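Local coordinates for kelch-like protein 7 (Homo sapiens, PDB 3II7), which serves as a substrate-specific adapter of a CUL3-RBX1 E3 ubiquitin ligase, of which this chain is the Kelch-repeat domain, at residues Y105-S110 with I152-G157. Sequence-based numbering, arbitrary orientation.
Sequences YTSGGS and IYVCGG
Tyr-105 and Ile-152, and likewise Ser-107 and Val-154, face one another from strands of two different sheets that run in roughly the same direction, with CA atoms of the first pair 8.7 Å apart, so the segments meet through side chains rather than backbone pairing. Two separate four-stranded sheets with side chains facing each other illustrate how adjoining blades of a Kelch beta-propeller pack. The main touch is a CH-pi contact: Ile-152 extends its terminal methyl, CD1, over one face of the Tyr-105 ring, 3.4 Å from the centroid and 19° off the normal. CD1 is offset toward Tyr-105 CD2, at 3.2 Å closer than carbons normally approach. Ile-152 is fully extended from CA to CD1 (chi2 -178°), which carries the methyl to the ring, and the two side chains cross roughly perpendicularly. Ser-107 OG lies 4.2 Å from Val-154 CG2, a loose contact resting on one of two valine conformers; the Ser-107 hydroxyl is hydrogen-bonded to His-143 NE2. All four residues are buried. Strand 103-107 belongs to Kelch repeat 3 and strand 151-155 to repeat 4; Ser-107, Ile-152 and Val-154 touch Met-145 of strand 144-148, while Ile-152 meets Cys-98 of strand 96-100, and Tyr-105 touches Tyr-174 of strand 171-175.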
ATOM      1  N   TYR A 105       2.935  -3.857 -11.144  1.00  4.71           N
ATOM      2  CA  TYR A 105       2.216  -2.702 -11.649  1.00  5.64           C
ATOM      3  C   TYR A 105       2.426  -1.488 -10.758  1.00  7.98           C
ATOM      4  O   TYR A 105       2.501  -1.604  -9.528  1.00  7.56           O
ATOM      5  CB  TYR A 105       0.715  -3.000 -11.772  1.00  5.99           C
ATOM      6  CG  TYR A 105       0.379  -4.090 -12.762  1.00  7.84           C
ATOM      7  CD1 TYR A 105       0.015  -3.787 -14.063  1.00  4.87           C
ATOM      8  CD2 TYR A 105       0.406  -5.432 -12.384  1.00 11.45           C
ATOM      9  CE1 TYR A 105      -0.293  -4.772 -14.975  1.00  7.89           C
ATOM     10  CE2 TYR A 105       0.087  -6.445 -13.310  1.00  9.52           C
ATOM     11  CZ  TYR A 105      -0.259  -6.087 -14.601  1.00  9.36           C
ATOM     12  OH  TYR A 105      -0.575  -7.066 -15.514  1.00 10.25           O
ATOM     13  N   THR A 106       2.568  -0.341 -11.411  1.00  5.83           N
ATOM     14  CA  THR A 106       2.716   0.957 -10.726  1.00  2.96           C
ATOM     15  C   THR A 106       1.729   1.921 -11.302  1.00  5.23           C
ATOM     16  O   THR A 106       1.586   2.004 -12.520  1.00  5.65           O
ATOM     17  CB  THR A 106       4.173   1.499 -10.829  1.00  6.82           C
ATOM     18  OG1 THR A 106       4.506   1.799 -12.175  1.00  8.91           O
ATOM     19  CG2 THR A 106       5.180   0.459 -10.280  1.00 10.02           C
ATOM     20  N   SER A 107       1.027   2.658 -10.436  1.00  5.36           N
ATOM     21  CA  SER A 107      -0.027   3.585 -10.877  1.00  5.25           C
ATOM     22  C   SER A 107       0.012   4.914 -10.198  1.00  3.48           C
ATOM     23  O   SER A 107       0.296   5.034  -9.011  1.00  4.76           O
ATOM     24  CB  SER A 107      -1.431   2.987 -10.624  1.00  5.37           C
ATOM     25  OG  SER A 107      -1.659   2.838  -9.221  1.00  6.60           O
ATOM     26  N   GLY A 108      -0.326   5.935 -10.979  1.00  4.34           N
ATOM     27  CA  GLY A 108      -0.518   7.255 -10.455  1.00  4.20           C
ATOM     28  C   GLY A 108       0.729   7.866  -9.883  1.00  3.07           C
ATOM     29  O   GLY A 108       1.861   7.576 -10.335  1.00  4.28           O
ATOM     30  N   GLY A 109       0.526   8.737  -8.896  1.00  6.09           N
ATOM     31  CA  GLY A 109       1.637   9.496  -8.307  1.00  4.34           C
ATOM     32  C   GLY A 109       1.776  10.857  -8.942  1.00  8.44           C
ATOM     33  O   GLY A 109       0.967  11.243  -9.758  1.00  7.83           O
ATOM     34  N   SER A 110       2.814  11.589  -8.529  1.00  6.05           N
ATOM     35  CA  SER A 110       3.034  12.968  -8.933  1.00  8.55           C
ATOM     36  C   SER A 110       4.471  13.118  -9.336  1.00 11.08           C
ATOM     37  O   SER A 110       5.350  12.495  -8.752  1.00 11.77           O
ATOM     38  CB  SER A 110       2.745  13.947  -7.770  1.00 12.24           C
ATOM     39  OG  SER A 110       3.465  13.604  -6.597  1.00 26.00           O
ATOM     40  N   ILE A 152      -6.817  -5.844 -10.691  1.00  3.71           N
ATOM     41  CA  ILE A 152      -6.083  -4.823  -9.975  1.00  2.49           C
ATOM     42  C   ILE A 152      -7.025  -3.676  -9.679  1.00  2.25           C
ATOM     43  O   ILE A 152      -7.522  -3.017 -10.591  1.00  4.83           O
ATOM     44  CB  ILE A 152      -4.910  -4.346 -10.806  1.00  5.11           C
ATOM     45  CG1 ILE A 152      -3.960  -5.539 -11.051  1.00  9.59           C
ATOM     46  CG2 ILE A 152      -4.159  -3.147 -10.120  1.00  4.09           C
ATOM     47  CD1 ILE A 152      -2.761  -5.221 -11.796  1.00 19.22           C
ATOM     48  N   TYR A 153      -7.243  -3.432  -8.395  1.00  3.37           N
ATOM     49  CA  TYR A 153      -8.200  -2.431  -7.922  1.00  2.00           C
ATOM     50  C   TYR A 153      -7.463  -1.221  -7.398  1.00  4.99           C
ATOM     51  O   TYR A 153      -6.484  -1.342  -6.639  1.00  5.70           O
ATOM     52  CB  TYR A 153      -9.058  -2.975  -6.806  1.00  2.39           C
ATOM     53  CG  TYR A 153      -9.971  -4.084  -7.210  1.00  4.66           C
ATOM     54  CD1 TYR A 153     -11.314  -3.854  -7.501  1.00  5.83           C
ATOM     55  CD2 TYR A 153      -9.497  -5.373  -7.341  1.00  4.74           C
ATOM     56  CE1 TYR A 153     -12.143  -4.883  -7.905  1.00  2.00           C
ATOM     57  CE2 TYR A 153     -10.336  -6.421  -7.739  1.00  2.38           C
ATOM     58  CZ  TYR A 153     -11.670  -6.158  -8.020  1.00  4.14           C
ATOM     59  OH  TYR A 153     -12.512  -7.173  -8.408  1.00  6.32           O
ATOM     60  N   VAL A 154      -7.942  -0.052  -7.784  1.00  4.27           N
ATOM     61  CA  VAL A 154      -7.476   1.206  -7.243  0.50  5.23           C
ATOM     62  C   VAL A 154      -8.659   1.940  -6.590  1.00  4.87           C
ATOM     63  O   VAL A 154      -9.744   1.909  -7.124  1.00  4.97           O
ATOM     64  CB  VAL A 154      -6.930   2.079  -8.368  0.50  5.89           C
ATOM     65  CG1 VAL A 154      -6.687   3.459  -7.875  0.50  5.26           C
ATOM     66  CG2 VAL A 154      -5.649   1.485  -8.942  0.50  8.76           C
ATOM     67  N   CYS A 155      -8.431   2.607  -5.461  1.00  4.66           N
ATOM     68  CA  CYS A 155      -9.412   3.494  -4.901  1.00  3.25           C
ATOM     69  C   CYS A 155      -8.814   4.621  -4.106  1.00  3.91           C
ATOM     70  O   CYS A 155      -7.731   4.509  -3.453  1.00  3.11           O
ATOM     71  CB  CYS A 155     -10.454   2.802  -4.076  1.00  9.55           C
ATOM     72  SG  CYS A 155      -9.810   2.042  -2.644  1.00 11.72           S
ATOM     73  N   GLY A 156      -9.544   5.692  -4.142  1.00  5.95           N
ATOM     74  CA  GLY A 156      -9.225   6.912  -3.426  1.00  2.54           C
ATOM     75  C   GLY A 156      -7.978   7.596  -3.952  1.00  5.00           C
ATOM     76  O   GLY A 156      -7.686   7.560  -5.151  1.00  4.15           O
ATOM     77  N   GLY A 157      -7.270   8.240  -3.052  1.00  4.42           N
ATOM     78  CA  GLY A 157      -6.177   9.129  -3.425  1.00  2.58           C
ATOM     79  C   GLY A 157      -6.669  10.551  -3.593  1.00  4.98           C
ATOM     80  O   GLY A 157      -7.816  10.891  -3.270  1.00  5.24           O
TER